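Local atomic coordinates of putative sugar binding protein (Salmonella enterica subsp. enterica serovar Typhimurium, PDB entry 3KNZ), a protein that probably binds a phosphosugar or a related carbohydrate derivative, though its substrate and reaction remain unestablished. Residues Arg227-Ala232 and Tyr256-Phe261; Ile303-Glu308 and Phe327-Pro332. All blocks are in the same frame, centred on the assembly; numbering follows the deposited sequence.

In the fold
From the N terminus, a first five-stranded parallel sheet is completed before helices 161-179 and 185-215 lead to a second sheet of the same strand order, and both contacts belong to this second half. Interaction 1 comes first: strand 225-230 runs out, helix 235-249 makes the return crossing, and strand 253-257 then runs alongside in the same direction, outermost in this chain's sheet, closing a beta-alpha-beta loop. Interaction 2 opens only afterwards, so the two lie in series, neither nested nor crossed. It joins strand 300-304 to the last modelled helix, 326-339, closing a mostly irregular 18-residue excursion that includes short strand 314-315. Their centres are 15 Å apart, yet strand 273-278 connects them through one sheet.

Interaction 1. Residues Arg227-Ala232 and Tyr256-Phe261; sequences RLTGPA and YEFEEF
Strand residues Leu228 to Gly230 run parallel to Tyr256 and Glu257, with Tyr256 N bonded to Leu228 O at 2.7 Å and Phe258 N to Gly230 O at 2.8 Å, while the bond from Gly230 N to Tyr256 O is long and weak. Thr229 and Tyr256 are bridge partners with side chains on the same face of the sheet. The Thr229 hydroxyl, anti to its own amide nitrogen (chi1 -168°), swings over the second strand; OG1 gives a weak bond to Tyr256 O and lies 3.2 Å from Phe258 CA. At the other end Arg227 bends at chi2 and crosses the phenol obliquely, the guanidinium and ring planes 43° apart. Its NH1 reaches Tyr256 OH at 3.0 Å, a weak bond; the stronger tie is the salt bridge from NH2 to Asp225.

Strand 225-230, helix 235-249 and strand 253-257 form a beta-alpha-beta unit of the SIS fold, and the second strand passes directly into helix 258-263. Glu257 is the N-cap: its OE2 accepts from Glu259 N at 3.1 Å and its OE1 from Glu260 N at 3.0 Å, each donor lying well out of the carboxylate plane. A water donates to Glu257 OE2 at 2.6 Å and accepts from Ala232 N, so the cap is also tied to the turn after the first strand. Phe86 of the second subunit packs on Ala232, Glu257 and Glu260.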
loop_
_atom_site.group_PDB
_atom_site.type_symbol
_atom_site.label_atom_id
_atom_site.label_comp_id
_atom_site.label_asym_id
_atom_site.label_seq_id
_atom_site.Cartn_x
_atom_site.Cartn_y
_atom_site.Cartn_z
ATOM N N ARG A 227 0.945 -8.957 15.794
ATOM C CA ARG A 227 1.508 -7.914 14.964
ATOM C C ARG A 227 2.936 -8.327 14.611
ATOM O O ARG A 227 3.705 -8.750 15.479
ATOM C CB ARG A 227 1.516 -6.595 15.730
ATOM C CG ARG A 227 0.187 -6.236 16.393
ATOM C CD ARG A 227 -0.879 -5.831 15.396
ATOM N NE ARG A 227 -2.161 -5.590 16.056
ATOM C CZ ARG A 227 -3.218 -5.008 15.485
ATOM N NH1 ARG A 227 -3.162 -4.572 14.239
ATOM N NH2 ARG A 227 -4.336 -4.839 16.178
ATOM N N LEU A 228 3.280 -8.218 13.334
ATOM C CA LEU A 228 4.607 -8.579 12.859
ATOM C C LEU A 228 5.305 -7.322 12.398
ATOM O O LEU A 228 4.686 -6.486 11.753
ATOM C CB LEU A 228 4.508 -9.519 11.659
ATOM C CG LEU A 228 3.528 -10.674 11.786
ATOM C CD1 LEU A 228 3.677 -11.590 10.575
ATOM C CD2 LEU A 228 3.769 -11.428 13.078
ATOM N N THR A 229 6.583 -7.179 12.715
ATOM C CA THR A 229 7.329 -6.017 12.257
ATOM C C THR A 229 8.703 -6.433 11.777
ATOM O O THR A 229 9.179 -7.525 12.076
ATOM C CB THR A 229 7.499 -4.945 13.353
ATOM O OG1 THR A 229 7.995 -3.726 12.769
ATOM C CG2 THR A 229 8.463 -5.427 14.424
ATOM N N GLY A 230 9.336 -5.553 11.017
ATOM C CA GLY A 230 10.673 -5.814 10.514
ATOM C C GLY A 230 11.191 -4.622 9.752
ATOM O O GLY A 230 10.437 -3.688 9.462
ATOM N N PRO A 231 12.487 -4.644 9.421
ATOM C CA PRO A 231 13.067 -3.538 8.669
ATOM C C PRO A 231 12.476 -3.468 7.270
ATOM O O PRO A 231 11.884 -4.439 6.803
ATOM C CB PRO A 231 14.559 -3.885 8.612
ATOM C CG PRO A 231 14.613 -5.360 8.774
ATOM C CD PRO A 231 13.465 -5.716 9.681
ATOM N N ALA A 232 12.627 -2.314 6.630
ATOM C CA ALA A 232 12.127 -2.088 5.279
ATOM C C ALA A 232 12.471 -3.241 4.342
ATOM O O ALA A 232 11.624 -3.705 3.577
ATOM C CB ALA A 232 12.699 -0.804 4.732
ATOM N N TYR A 256 3.974 -4.728 9.782
ATOM C CA TYR A 256 4.356 -3.345 9.577
ATOM C C TYR A 256 5.844 -3.191 9.334
ATOM O O TYR A 256 6.636 -4.033 9.753
ATOM C CB TYR A 256 4.017 -2.534 10.829
ATOM C CG TYR A 256 2.581 -2.640 11.284
ATOM C CD1 TYR A 256 2.133 -3.763 11.965
ATOM C CD2 TYR A 256 1.682 -1.605 11.066
ATOM C CE1 TYR A 256 0.832 -3.865 12.393
ATOM C CE2 TYR A 256 0.378 -1.697 11.495
ATOM C CZ TYR A 256 -0.043 -2.828 12.154
ATOM O OH TYR A 256 -1.341 -2.926 12.589
ATOM N N GLU A 257 6.225 -2.116 8.650
ATOM C CA GLU A 257 7.629 -1.780 8.543
ATOM C C GLU A 257 7.937 -1.180 9.924
ATOM O O GLU A 257 7.081 -0.522 10.522
ATOM C CB GLU A 257 7.894 -0.805 7.404
ATOM C CG GLU A 257 9.370 -0.390 7.271
ATOM C CD GLU A 257 9.780 0.734 8.215
ATOM O OE1 GLU A 257 8.968 1.661 8.439
ATOM O OE2 GLU A 257 10.927 0.707 8.715
ATOM N N PHE A 258 9.139 -1.422 10.439
ATOM C CA PHE A 258 9.483 -1.004 11.806
ATOM C C PHE A 258 9.134 0.430 12.206
ATOM O O PHE A 258 8.453 0.636 13.214
ATOM C CB PHE A 258 10.964 -1.272 12.113
ATOM C CG PHE A 258 11.364 -0.894 13.515
ATOM C CD1 PHE A 258 10.936 -1.641 14.591
ATOM C CD2 PHE A 258 12.163 0.208 13.754
ATOM C CE1 PHE A 258 11.296 -1.295 15.875
ATOM C CE2 PHE A 258 12.524 0.549 15.037
ATOM C CZ PHE A 258 12.090 -0.204 16.097
ATOM N N GLU A 259 9.614 1.414 11.449
ATOM C CA GLU A 259 9.385 2.824 11.799
ATOM C C GLU A 259 7.931 3.245 11.642
ATOM O O GLU A 259 7.435 4.064 12.410
ATOM C CB GLU A 259 10.298 3.738 10.987
ATOM C CG GLU A 259 11.790 3.489 11.224
ATOM C CD GLU A 259 12.239 3.811 12.639
ATOM O OE1 GLU A 259 11.495 4.505 13.370
ATOM O OE2 GLU A 259 13.350 3.370 13.015
ATOM N N GLU A 260 7.249 2.699 10.647
ATOM C CA GLU A 260 5.833 2.987 10.490
ATOM C C GLU A 260 5.130 2.498 11.752
ATOM O O GLU A 260 4.231 3.160 12.273
ATOM C CB GLU A 260 5.265 2.284 9.256
ATOM C CG GLU A 260 5.820 2.814 7.966
ATOM C CD GLU A 260 5.550 4.284 7.808
ATOM O OE1 GLU A 260 4.368 4.671 7.874
ATOM O OE2 GLU A 260 6.516 5.050 7.610
ATOM N N PHE A 261 5.571 1.338 12.238
ATOM C CA PHE A 261 5.038 0.724 13.439
ATOM C C PHE A 261 5.247 1.621 14.658
ATOM O O PHE A 261 4.305 1.885 15.399
ATOM C CB PHE A 261 5.676 -0.644 13.660
ATOM C CG PHE A 261 5.148 -1.362 14.853
ATOM C CD1 PHE A 261 3.915 -1.980 14.813
ATOM C CD2 PHE A 261 5.882 -1.421 16.019
ATOM C CE1 PHE A 261 3.422 -2.641 15.912
ATOM C CE2 PHE A 261 5.394 -2.079 17.113
ATOM C CZ PHE A 261 4.157 -2.691 17.059
HETATM O O HOH W 1 13.360 -0.264 8.681
#

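Interaction 2. Residues Ile303-Glu308 and Phe327-Pro332; sequences IGPQVE and FEYIIP
The side chain of Ile303 makes two apolar contacts with helix 326-339. Its CD1 approaches Pro332 CB at 3.9 Å, the two side chains lying at a slant, whereas CG2, the other branch, comes to 4.2 Å from Tyr329 CD1. The isoleucine divides its branches in this way because CG1 stands beside the backbone nitrogen (chi1 -60°) and CG2 opposite that nitrogen. Ile303 and Tyr329 run past each other in opposing directions, so the phenol extends along the strand toward its end.

A second group of contacts involves backbone and proline atoms around the phenol. Ile303 O sits at the ring edge, near its plane, 3.9 Å from Tyr329 CE1, and Gly304 CA is likewise at the edge. Farther along, Pro305 CD lies 3.5 Å from Tyr329 OH, the proline crossing the tyrosine at about a right angle.

No hydrogen bond joins the two segments; the polar end of the tyrosine is instead engaged by Asn320 OD1, in the loop leading to the helix, and its ring stacks with Phe318 of the same loop. This is helix-on-sheet packing, in which helix 326-339 covers the C-terminal end of strand 300-304. Strand 300-304 lies between strands 273-278 and 314-315, with Ile303 also touching Ile276 and Leu278. Across from it, helix 326-339 is backed by helix 185-215, where Pro332 meets Ser209 and Ile331 meets Leu202, and by helix 161-179 against Phe327.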
loop_
_atom_site.group_PDB
_atom_site.type_symbol
_atom_site.label_atom_id
_atom_site.label_comp_id
_atom_site.label_asym_id
_atom_site.label_seq_id
_atom_site.Cartn_x
_atom_site.Cartn_y
_atom_site.Cartn_z
ATOM N N ILE A 303 13.105 -12.866 15.964
ATOM C CA ILE A 303 13.703 -13.833 15.059
ATOM C C ILE A 303 14.942 -13.255 14.409
ATOM O O ILE A 303 14.866 -12.267 13.693
ATOM C CB ILE A 303 12.726 -14.204 13.932
ATOM C CG1 ILE A 303 11.447 -14.829 14.506
ATOM C CG2 ILE A 303 13.397 -15.155 12.949
ATOM C CD1 ILE A 303 10.298 -14.911 13.502
ATOM N N GLY A 304 16.088 -13.878 14.654
ATOM C CA GLY A 304 17.341 -13.409 14.069
ATOM C C GLY A 304 18.522 -14.240 14.514
ATOM O O GLY A 304 18.373 -15.123 15.352
ATOM N N PRO A 305 19.702 -13.969 13.946
ATOM C CA PRO A 305 20.920 -14.691 14.308
ATOM C C PRO A 305 21.498 -14.292 15.659
ATOM O O PRO A 305 22.102 -15.125 16.325
ATOM C CB PRO A 305 21.900 -14.328 13.188
ATOM C CG PRO A 305 21.406 -13.050 12.651
ATOM C CD PRO A 305 19.915 -13.060 12.810
ATOM N N GLN A 306 21.318 -13.043 16.073
ATOM C CA GLN A 306 21.876 -12.598 17.355
ATOM C C GLN A 306 20.842 -12.231 18.428
ATOM O O GLN A 306 21.166 -11.574 19.407
ATOM C CB GLN A 306 22.888 -11.472 17.125
ATOM C CG GLN A 306 24.214 -12.008 16.586
ATOM C CD GLN A 306 25.258 -10.933 16.360
ATOM O OE1 GLN A 306 25.154 -10.128 15.431
ATOM N NE2 GLN A 306 26.298 -10.944 17.187
ATOM N N VAL A 307 19.607 -12.680 18.257
ATOM C CA VAL A 307 18.581 -12.401 19.246
ATOM C C VAL A 307 18.896 -13.211 20.495
ATOM O O VAL A 307 19.430 -14.323 20.404
ATOM C CB VAL A 307 17.165 -12.731 18.726
ATOM C CG1 VAL A 307 16.861 -11.908 17.478
ATOM C CG2 VAL A 307 17.011 -14.218 18.443
ATOM N N GLU A 308 18.586 -12.649 21.661
ATOM C CA GLU A 308 18.850 -13.338 22.919
ATOM C C GLU A 308 18.170 -14.698 22.904
ATOM O O GLU A 308 17.037 -14.836 22.438
ATOM C CB GLU A 308 18.370 -12.533 24.123
ATOM C CG GLU A 308 18.852 -13.137 25.433
ATOM C CD GLU A 308 18.302 -12.439 26.652
ATOM O OE1 GLU A 308 17.420 -11.567 26.495
ATOM O OE2 GLU A 308 18.747 -12.778 27.772
ATOM N N PHE A 327 14.113 -15.449 1.379
ATOM C CA PHE A 327 13.648 -16.833 1.300
ATOM C C PHE A 327 13.708 -17.540 2.668
ATOM O O PHE A 327 13.074 -18.578 2.867
ATOM C CB PHE A 327 14.485 -17.621 0.281
ATOM C CG PHE A 327 14.430 -17.076 -1.133
ATOM C CD1 PHE A 327 13.316 -17.286 -1.934
ATOM C CD2 PHE A 327 15.510 -16.406 -1.676
ATOM C CE1 PHE A 327 13.270 -16.808 -3.235
ATOM C CE2 PHE A 327 15.470 -15.929 -2.977
ATOM C CZ PHE A 327 14.345 -16.126 -3.753
ATOM N N GLU A 328 14.477 -16.980 3.601
ATOM C CA GLU A 328 14.648 -17.565 4.936
ATOM C C GLU A 328 13.669 -17.045 5.972
ATOM O O GLU A 328 13.024 -17.827 6.669
ATOM C CB GLU A 328 16.059 -17.290 5.482
ATOM C CG GLU A 328 17.202 -18.037 4.814
ATOM C CD GLU A 328 18.540 -17.752 5.485
ATOM O OE1 GLU A 328 19.127 -18.683 6.074
ATOM O OE2 GLU A 328 18.989 -16.592 5.460
ATOM N N TYR A 329 13.584 -15.722 6.100
ATOM C CA TYR A 329 12.744 -15.112 7.140
ATOM C C TYR A 329 11.221 -15.337 7.033
ATOM O O TYR A 329 10.506 -15.128 8.008
ATOM C CB TYR A 329 13.084 -13.621 7.289
ATOM C CG TYR A 329 14.425 -13.401 7.955
ATOM C CD1 TYR A 329 14.538 -13.405 9.339
ATOM C CD2 TYR A 329 15.580 -13.209 7.208
ATOM C CE1 TYR A 329 15.762 -13.216 9.965
ATOM C CE2 TYR A 329 16.811 -13.016 7.827
ATOM C CZ TYR A 329 16.892 -13.024 9.208
ATOM O OH TYR A 329 18.098 -12.842 9.848
ATOM N N ILE A 330 10.719 -15.765 5.878
ATOM C CA ILE A 330 9.276 -16.035 5.742
ATOM C C ILE A 330 8.915 -17.425 6.283
ATOM O O ILE A 330 7.758 -17.690 6.626
ATOM C CB ILE A 330 8.810 -15.938 4.268
ATOM C CG1 ILE A 330 7.287 -16.133 4.151
ATOM C CG2 ILE A 330 9.522 -16.978 3.421
ATOM C CD1 ILE A 330 6.441 -15.194 5.026
ATOM N N ILE A 331 9.919 -18.299 6.364
ATOM C CA ILE A 331 9.740 -19.687 6.804
ATOM C C ILE A 331 9.181 -19.843 8.223
ATOM O O ILE A 331 8.235 -20.606 8.422
ATOM C CB ILE A 331 11.050 -20.510 6.601
ATOM C CG1 ILE A 331 11.259 -20.748 5.097
ATOM C CG2 ILE A 331 10.977 -21.836 7.346
ATOM C CD1 ILE A 331 12.568 -21.374 4.716
ATOM N N PRO A 332 9.756 -19.129 9.207
ATOM C CA PRO A 332 9.224 -19.204 10.567
ATOM C C PRO A 332 7.757 -18.779 10.618
ATOM O O PRO A 332 6.945 -19.421 11.292
ATOM C CB PRO A 332 10.087 -18.207 11.341
ATOM C CG PRO A 332 11.344 -18.093 10.552
ATOM C CD PRO A 332 10.956 -18.280 9.128
#